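Local coordinates for protein N-alpha-acetyltransferase 38, NatC auxiliary subunit (Saccharomyces cerevisiae, PDB 6YGA) that serves as the small auxiliary subunit of the NatC N-terminal acetyltransferase, which acetylates nascent chains that begin with methionine followed by a hydrophobic or amphipathic residue, at residues M35-D40 and V56-R61; D8-T13 and G26-V31; E20-V25 and E44-S49. One frame throughout, in Å; residues are numbered along the deposited sequence.

Contact 1. Residues M35-D40 and V56-R61; sequences MNLLLD and VSVPRR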
loop_
_atom_site.group_PDB
_atom_site.type_symbol
_atom_site.label_atom_id
_atom_site.label_comp_id
_atom_site.label_asym_id
_atom_site.label_seq_id
_atom_site.Cartn_x
_atom_site.Cartn_y
_atom_site.Cartn_z
HETATM N N MSE C 35 9.805 26.216 28.349
HETATM C CA MSE C 35 8.976 25.432 29.266
HETATM C C MSE C 35 7.884 24.634 28.550
HETATM O O MSE C 35 6.843 24.341 29.138
HETATM C CB MSE C 35 8.347 26.329 30.340
HETATM C CG MSE C 35 8.194 25.645 31.695
HETATM SE SE MSE C 35 7.230 26.702 33.023
HETATM C CE MSE C 35 5.420 26.509 32.322
ATOM N N ASN C 36 8.114 24.286 27.285
ATOM C CA ASN C 36 7.262 23.301 26.631
ATOM C C ASN C 36 7.623 21.917 27.152
ATOM O O ASN C 36 8.796 21.533 27.151
ATOM C CB ASN C 36 7.428 23.355 25.111
ATOM C CG ASN C 36 7.173 24.736 24.541
ATOM O OD1 ASN C 36 6.244 25.430 24.955
ATOM N ND2 ASN C 36 8.006 25.147 23.590
ATOM N N LEU C 37 6.624 21.170 27.614
ATOM C CA LEU C 37 6.852 19.857 28.199
ATOM C C LEU C 37 6.364 18.765 27.260
ATOM O O LEU C 37 5.374 18.941 26.543
ATOM C CB LEU C 37 6.144 19.717 29.548
ATOM C CG LEU C 37 6.232 20.885 30.527
ATOM C CD1 LEU C 37 5.213 20.703 31.634
ATOM C CD2 LEU C 37 7.630 20.998 31.101
ATOM N N LEU C 38 7.068 17.638 27.266
ATOM C CA LEU C 38 6.638 16.428 26.582
ATOM C C LEU C 38 6.464 15.336 27.626
ATOM O O LEU C 38 7.401 15.034 28.372
ATOM C CB LEU C 38 7.648 15.996 25.513
ATOM C CG LEU C 38 7.260 14.808 24.629
ATOM C CD1 LEU C 38 6.043 15.135 23.776
ATOM C CD2 LEU C 38 8.434 14.378 23.755
ATOM N N LEU C 39 5.268 14.760 27.687
ATOM C CA LEU C 39 4.917 13.786 28.710
ATOM C C LEU C 39 4.508 12.467 28.069
ATOM O O LEU C 39 3.837 12.450 27.032
ATOM C CB LEU C 39 3.778 14.306 29.593
ATOM C CG LEU C 39 4.013 15.593 30.382
ATOM C CD1 LEU C 39 2.707 16.089 30.980
ATOM C CD2 LEU C 39 5.046 15.373 31.471
ATOM N N ASP C 40 4.910 11.365 28.697
ATOM C CA ASP C 40 4.588 10.023 28.237
ATOM C C ASP C 40 3.658 9.346 29.233
ATOM O O ASP C 40 3.633 9.682 30.420
ATOM C CB ASP C 40 5.854 9.177 28.054
ATOM C CG ASP C 40 5.662 8.034 27.068
ATOM O OD1 ASP C 40 4.543 7.884 26.532
ATOM O OD2 ASP C 40 6.635 7.290 26.821
ATOM N N VAL C 56 2.067 13.084 24.959
ATOM C CA VAL C 56 1.458 14.395 24.761
ATOM C C VAL C 56 2.490 15.475 25.059
ATOM O O VAL C 56 3.287 15.345 25.996
ATOM C CB VAL C 56 0.212 14.586 25.656
ATOM C CG1 VAL C 56 -0.597 15.788 25.191
ATOM C CG2 VAL C 56 -0.647 13.330 25.675
ATOM N N SER C 57 2.474 16.540 24.261
ATOM C CA SER C 57 3.257 17.738 24.523
ATOM C C SER C 57 2.315 18.853 24.954
ATOM O O SER C 57 1.233 19.013 24.383
ATOM C CB SER C 57 4.057 18.172 23.288
ATOM O OG SER C 57 3.235 18.845 22.349
ATOM N N VAL C 58 2.716 19.611 25.967
ATOM C CA VAL C 58 1.907 20.702 26.493
ATOM C C VAL C 58 2.659 22.012 26.275
ATOM O O VAL C 58 3.786 22.169 26.754
ATOM C CB VAL C 58 1.553 20.505 27.978
ATOM C CG1 VAL C 58 0.594 19.336 28.132
ATOM C CG2 VAL C 58 2.792 20.259 28.819
ATOM N N PRO C 59 2.100 22.961 25.529
ATOM C CA PRO C 59 2.778 24.246 25.329
ATOM C C PRO C 59 2.769 25.087 26.599
ATOM O O PRO C 59 2.155 24.743 27.611
ATOM C CB PRO C 59 1.967 24.911 24.211
ATOM C CG PRO C 59 1.206 23.789 23.557
ATOM C CD PRO C 59 0.923 22.816 24.657
ATOM N N ARG C 60 3.468 26.221 26.524
ATOM C CA ARG C 60 3.607 27.099 27.682
ATOM C C ARG C 60 2.256 27.638 28.140
ATOM O O ARG C 60 1.913 27.561 29.325
ATOM C CB ARG C 60 4.556 28.251 27.346
ATOM C CG ARG C 60 4.414 29.451 28.263
ATOM C CD ARG C 60 5.200 30.648 27.752
ATOM N NE ARG C 60 5.028 31.808 28.621
ATOM C CZ ARG C 60 5.723 32.013 29.735
ATOM N NH1 ARG C 60 6.638 31.133 30.116
ATOM N NH2 ARG C 60 5.503 33.092 30.471
ATOM N N ARG C 61 1.477 28.194 27.208
ATOM C CA ARG C 61 0.211 28.824 27.568
ATOM C C ARG C 61 -0.751 27.839 28.219
ATOM O O ARG C 61 -1.587 28.235 29.039
ATOM C CB ARG C 61 -0.430 29.444 26.325
ATOM C CG ARG C 61 -1.680 30.267 26.600
ATOM C CD ARG C 61 -2.620 30.268 25.403
ATOM N NE ARG C 61 -3.287 28.980 25.228
ATOM C CZ ARG C 61 -4.226 28.742 24.318
ATOM N NH1 ARG C 61 -4.613 29.706 23.495
ATOM N NH2 ARG C 61 -4.781 27.540 24.230
#

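Contact 2. Residues D8-T13 and G26-V31; sequences DFIGNT and GSLVAV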
loop_
_atom_site.group_PDB
_atom_site.type_symbol
_atom_site.label_atom_id
_atom_site.label_comp_id
_atom_site.label_asym_id
_atom_site.label_seq_id
_atom_site.Cartn_x
_atom_site.Cartn_y
_atom_site.Cartn_z
ATOM N N ASP C 8 17.261 16.155 36.992
ATOM C CA ASP C 8 16.816 15.278 38.070
ATOM C C ASP C 8 15.354 14.887 37.904
ATOM O O ASP C 8 14.932 13.835 38.397
ATOM C CB ASP C 8 17.022 15.962 39.424
ATOM C CG ASP C 8 18.450 16.430 39.633
ATOM O OD1 ASP C 8 19.366 15.580 39.627
ATOM O OD2 ASP C 8 18.658 17.649 39.806
ATOM N N PHE C 9 14.571 15.714 37.209
ATOM C CA PHE C 9 13.125 15.525 37.164
ATOM C C PHE C 9 12.684 14.536 36.091
ATOM O O PHE C 9 11.668 13.854 36.274
ATOM C CB PHE C 9 12.431 16.868 36.935
ATOM C CG PHE C 9 12.146 17.627 38.196
ATOM C CD1 PHE C 9 13.172 18.199 38.928
ATOM C CD2 PHE C 9 10.845 17.776 38.644
ATOM C CE1 PHE C 9 12.904 18.904 40.090
ATOM C CE2 PHE C 9 10.568 18.480 39.800
ATOM C CZ PHE C 9 11.598 19.044 40.526
ATOM N N ILE C 10 13.409 14.451 34.973
ATOM C CA ILE C 10 12.959 13.620 33.863
ATOM C C ILE C 10 12.865 12.165 34.302
ATOM O O ILE C 10 13.668 11.679 35.110
ATOM C CB ILE C 10 13.889 13.785 32.649
ATOM C CG1 ILE C 10 15.325 13.408 33.017
ATOM C CG2 ILE C 10 13.814 15.212 32.110
ATOM C CD1 ILE C 10 16.330 13.648 31.914
ATOM N N GLY C 11 11.860 11.468 33.779
ATOM C CA GLY C 11 11.578 10.108 34.176
ATOM C C GLY C 11 10.670 9.973 35.377
ATOM O O GLY C 11 10.437 8.845 35.833
ATOM N N ASN C 12 10.145 11.077 35.903
ATOM C CA ASN C 12 9.309 11.064 37.092
ATOM C C ASN C 12 7.919 11.587 36.759
ATOM O O ASN C 12 7.765 12.505 35.945
ATOM C CB ASN C 12 9.937 11.899 38.217
ATOM C CG ASN C 12 11.242 11.307 38.726
ATOM O OD1 ASN C 12 11.242 10.359 39.513
ATOM N ND2 ASN C 12 12.361 11.871 38.284
ATOM N N THR C 13 6.913 10.991 37.394
ATOM C CA THR C 13 5.526 11.366 37.158
ATOM C C THR C 13 5.260 12.787 37.647
ATOM O O THR C 13 5.712 13.186 38.724
ATOM C CB THR C 13 4.595 10.379 37.867
ATOM O OG1 THR C 13 4.871 9.049 37.409
ATOM C CG2 THR C 13 3.138 10.706 37.592
ATOM N N GLY C 26 1.519 12.357 33.933
ATOM C CA GLY C 26 2.415 11.671 33.022
ATOM C C GLY C 26 3.859 11.779 33.451
ATOM O O GLY C 26 4.222 12.599 34.301
ATOM N N SER C 27 4.684 10.930 32.843
ATOM C CA SER C 27 6.119 10.913 33.088
ATOM C C SER C 27 6.806 11.912 32.166
ATOM O O SER C 27 6.595 11.890 30.949
ATOM C CB SER C 27 6.676 9.506 32.864
ATOM O OG SER C 27 8.036 9.413 33.246
ATOM N N LEU C 28 7.638 12.773 32.747
ATOM C CA LEU C 28 8.285 13.843 31.997
ATOM C C LEU C 28 9.378 13.272 31.098
ATOM O O LEU C 28 10.293 12.592 31.577
ATOM C CB LEU C 28 8.863 14.883 32.953
ATOM C CG LEU C 28 9.506 16.096 32.282
ATOM C CD1 LEU C 28 8.455 16.933 31.571
ATOM C CD2 LEU C 28 10.279 16.931 33.289
ATOM N N VAL C 29 9.290 13.564 29.804
ATOM C CA VAL C 29 10.239 13.065 28.819
ATOM C C VAL C 29 11.250 14.131 28.419
ATOM O O VAL C 29 12.447 13.852 28.331
ATOM C CB VAL C 29 9.486 12.526 27.585
ATOM C CG1 VAL C 29 10.458 12.243 26.452
ATOM C CG2 VAL C 29 8.709 11.279 27.945
ATOM N N ALA C 30 10.788 15.353 28.167
ATOM C CA ALA C 30 11.689 16.419 27.754
ATOM C C ALA C 30 11.075 17.769 28.097
ATOM O O ALA C 30 9.851 17.911 28.175
ATOM C CB ALA C 30 11.999 16.338 26.253
ATOM N N VAL C 31 11.948 18.751 28.307
ATOM C CA VAL C 31 11.561 20.142 28.514
ATOM C C VAL C 31 12.550 21.014 27.751
ATOM O O VAL C 31 13.738 20.689 27.668
ATOM C CB VAL C 31 11.518 20.511 30.017
ATOM C CG1 VAL C 31 12.888 20.344 30.665
ATOM C CG2 VAL C 31 10.992 21.929 30.218
#

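Contact 3. Residues E20-V25 and E44-S49; sequences EDRILV and ERMGSS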
loop_
_atom_site.group_PDB
_atom_site.type_symbol
_atom_site.label_atom_id
_atom_site.label_comp_id
_atom_site.label_asym_id
_atom_site.label_seq_id
_atom_site.Cartn_x
_atom_site.Cartn_y
_atom_site.Cartn_z
ATOM N N GLU C 20 -8.342 24.235 31.379
ATOM C CA GLU C 20 -9.699 23.798 31.660
ATOM C C GLU C 20 -9.702 22.949 32.932
ATOM O O GLU C 20 -8.697 22.854 33.643
ATOM C CB GLU C 20 -10.266 23.043 30.458
ATOM C CG GLU C 20 -10.291 23.855 29.168
ATOM C CD GLU C 20 -10.680 23.024 27.956
ATOM O OE1 GLU C 20 -10.806 21.789 28.093
ATOM O OE2 GLU C 20 -10.858 23.606 26.866
ATOM N N ASP C 21 -10.840 22.316 33.230
ATOM C CA ASP C 21 -10.920 21.432 34.388
ATOM C C ASP C 21 -10.058 20.188 34.229
ATOM O O ASP C 21 -9.823 19.481 35.214
ATOM C CB ASP C 21 -12.371 21.018 34.639
ATOM C CG ASP C 21 -13.279 22.202 34.883
ATOM O OD1 ASP C 21 -12.796 23.350 34.783
ATOM O OD2 ASP C 21 -14.474 21.986 35.177
ATOM N N ARG C 22 -9.582 19.908 33.021
ATOM C CA ARG C 22 -8.797 18.709 32.776
ATOM C C ARG C 22 -7.433 18.792 33.455
ATOM O O ARG C 22 -6.852 19.869 33.614
ATOM C CB ARG C 22 -8.625 18.488 31.271
ATOM C CG ARG C 22 -8.067 19.691 30.528
ATOM C CD ARG C 22 -8.219 19.559 29.014
ATOM N NE ARG C 22 -7.448 18.454 28.451
ATOM C CZ ARG C 22 -7.177 18.328 27.155
ATOM N NH1 ARG C 22 -7.609 19.243 26.299
ATOM N NH2 ARG C 22 -6.471 17.295 26.715
ATOM N N ILE C 23 -6.925 17.628 33.853
ATOM C CA ILE C 23 -5.619 17.489 34.487
ATOM C C ILE C 23 -4.880 16.336 33.820
ATOM O O ILE C 23 -5.484 15.308 33.492
ATOM C CB ILE C 23 -5.753 17.260 36.010
ATOM C CG1 ILE C 23 -5.998 18.590 36.728
ATOM C CG2 ILE C 23 -4.531 16.540 36.581
ATOM C CD1 ILE C 23 -5.896 18.508 38.235
ATOM N N LEU C 24 -3.576 16.510 33.610
ATOM C CA LEU C 24 -2.736 15.505 32.972
ATOM C C LEU C 24 -1.731 14.949 33.973
ATOM O O LEU C 24 -1.058 15.712 34.675
ATOM C CB LEU C 24 -2.001 16.089 31.762
ATOM C CG LEU C 24 -2.882 16.683 30.663
ATOM C CD1 LEU C 24 -2.032 17.170 29.503
ATOM C CD2 LEU C 24 -3.899 15.660 30.193
ATOM N N VAL C 25 -1.631 13.623 34.031
ATOM C CA VAL C 25 -0.655 12.923 34.859
ATOM C C VAL C 25 0.214 12.092 33.927
ATOM O O VAL C 25 -0.297 11.224 33.207
ATOM C CB VAL C 25 -1.332 12.035 35.915
ATOM C CG1 VAL C 25 -0.295 11.393 36.822
ATOM C CG2 VAL C 25 -2.334 12.841 36.727
ATOM N N GLU C 44 -5.442 11.568 31.306
ATOM C CA GLU C 44 -6.265 12.770 31.315
ATOM C C GLU C 44 -7.435 12.566 32.270
ATOM O O GLU C 44 -8.292 11.707 32.034
ATOM C CB GLU C 44 -6.776 13.100 29.914
ATOM C CG GLU C 44 -7.421 14.478 29.807
ATOM C CD GLU C 44 -8.471 14.553 28.716
ATOM O OE1 GLU C 44 -9.231 13.575 28.549
ATOM O OE2 GLU C 44 -8.538 15.589 28.025
ATOM N N ARG C 45 -7.471 13.355 33.336
ATOM C CA ARG C 45 -8.518 13.282 34.346
ATOM C C ARG C 45 -9.422 14.503 34.222
ATOM O O ARG C 45 -8.949 15.641 34.315
ATOM C CB ARG C 45 -7.916 13.206 35.749
ATOM C CG ARG C 45 -7.142 11.929 36.036
ATOM C CD ARG C 45 -6.574 11.955 37.445
ATOM N NE ARG C 45 -5.721 10.805 37.724
ATOM C CZ ARG C 45 -4.967 10.686 38.812
ATOM N NH1 ARG C 45 -4.960 11.652 39.721
ATOM N NH2 ARG C 45 -4.217 9.607 38.991
HETATM N N MSE C 46 -10.715 14.267 34.013
HETATM C CA MSE C 46 -11.709 15.339 34.018
HETATM C C MSE C 46 -12.885 14.966 34.910
HETATM O O MSE C 46 -13.749 14.185 34.509
HETATM C CB MSE C 46 -12.213 15.642 32.602
HETATM C CG MSE C 46 -11.121 15.990 31.606
HETATM SE SE MSE C 46 -11.808 16.543 29.861
HETATM C CE MSE C 46 -12.165 18.435 30.231
ATOM N N GLY C 47 -12.906 15.523 36.115
ATOM C CA GLY C 47 -13.993 15.252 37.040
ATOM C C GLY C 47 -14.027 13.779 37.392
ATOM O O GLY C 47 -13.106 13.245 38.020
ATOM N N SER C 48 -15.098 13.103 36.971
ATOM C CA SER C 48 -15.227 11.673 37.218
ATOM C C SER C 48 -14.432 10.841 36.221
ATOM O O SER C 48 -13.928 9.772 36.578
ATOM C CB SER C 48 -16.700 11.263 37.168
ATOM O OG SER C 48 -17.290 11.630 35.935
ATOM N N SER C 49 -14.292 11.310 34.985
ATOM C CA SER C 49 -13.765 10.474 33.917
ATOM C C SER C 49 -12.238 10.461 33.896
ATOM O O SER C 49 -11.569 11.410 34.320
ATOM C CB SER C 49 -14.299 10.941 32.561
ATOM O OG SER C 49 -15.656 10.553 32.387
#

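Contact 1. Residues M35-D40 and V56-R61
L37 faces V58 and L39 faces V56 as the two hydrogen-bonded pairs of an antiparallel match between strands 37-39 and 56-58, in the curled sheet of the Sm-like (LSM) fold. Backbone bonds dominate. L37 N gives to V58 O (3.1 Å), and V58 N returns to L37 O (2.8 Å). L39 N meets V56 O at 2.7 Å, and V56 N binds L39 O. Between these pairs, L38 and S57 form the non-hydrogen-bonded pair, and S57 CA makes a CA-H...O contact of 3.2 Å with L37 O.

Apolar packing occupies both faces. On the face of L37, L39, V56 and V58, V58 CG2 lies against L37 CB at 3.5 Å; with CG1 anti to the carbonyl carbon (chi1 -68°), CG2 falls between the backbone N and that carbon. On the other face L38 CD1 comes within 3.7 Å of S57 CB, and Y34 of the N-alpha-acetyltransferase 30 chain packs on both residues. V56 and S57 also pair in parallel with a strand of N-alpha-acetyltransferase 35, which carries the sheet into that subunit.

Beyond the strand end the polar contact is slight: R60 N makes a weak hydrogen bond to N36 OD1, 3.3 Å long and bent to 121° at the hydrogen.

Contact 2. Residues D8-T13 and G26-V31
The type II beta turn F9-N12, which leads into the strand 13-18 of the Sm-like fold, docks on residues 26-31 of strand 23-32 through G11 and L28. G11 N donates to L28 O at 2.9 Å, and L28 N answers to N12 O at 3.2 Å. One residue on, T13 and S27 face each other as an antiparallel non-hydrogen-bonded pair, and T13 CA makes a CA-H...O contact of 3.4 Å with G26 O.

The turn is held from within. The amide of N12 bends back so that ND2 donates to F9 O (2.9 Å), lying above that carbonyl while the acceptor stays in the plane of the asparagine amide. G11, third in the turn, has a positive phi of 87°, a backbone shape suited to glycine.

Apolar contact centres on L28, whose CG is anti to the backbone N (chi1 -177°): its CD2 touches I10 CG2 at 4.1 Å and lies near F9 CB.

L28 also packs on L37 and L39 of strand 37-39; in its own strand V29 and A30 both face L38, a classic beta bulge. F9 rests on L73 of helix 70-76 and sets its ring edge-to-face with F28 of N-alpha-acetyltransferase 35.

Contact 3. Residues E20-V25 and E44-S49
I23 and R45 form the hydrogen-bonded pair joining antiparallel strands 23-25 and 44-46 of the Sm-like sheet: I23 N binds R45 O at 2.9 Å and R45 N binds I23 O at 2.8 Å. Beyond the pair, strand 44-46 ends in a type II' beta turn closed by M46 N to S49 O and S49 N to M46 O.

Side-chain charge gathers around R22 and E44. The salt bridge runs from R22 NH2 to E44 OE2 (3.0 Å), with NE nearly as close to the same oxygen. OE2 sits over one face of the guanidinium, the two planes 75° apart; from above the face, attraction of charge probably counts for more than an aligned N-H. Both groups have further partners: R22 NH1 forms a salt bridge with D63 and E44 OE2 bonds the S65 hydroxyl, both of N-alpha-acetyltransferase 35, while E44 OE1 forms one with R51 NE.

R45, extended from CG to NE, carries its guanidinium across V25, whose CG2 lies 3.9 Å above the plane over its centre; NH2 forms a salt bridge with D17 of N-alpha-acetyltransferase 35. Carbon contacts flank the charges: L24 CD2 meets E44 CG at 3.7 Å, and R22 CB meets selenomethionine M46 CG at 3.5 Å.

Acids and bases drawn from both subunits would largely balance the buried charges of R22 and E44, and tie this strand pair to the large auxiliary subunit.

All three contacts reach one Sm-like sheet; strand 23-32 takes part in contacts 2 and 3 and runs beside strand 37-39 of contact 1. Contact 2 uses the middle of that strand and contact 3 its beginning, their centres about 19 Å apart and T13 CG2 touching V25 CG1 at 3.6 Å between them. The centre of contact 1 is about 11 Å from that of contact 2; L38 O and V29 N (2.8 Å) and D40 N and S27 O (2.9 Å) probably hydrogen-bond there. Toward contact 3, about 16 Å off between centres, V58 CG1 packs on L24 CD1. Each contact also meets N-alpha-acetyltransferase 35. Substrate recognition belongs to the interface of N-alpha-acetyltransferase 30 and 35, the catalytic and large auxiliary subunits.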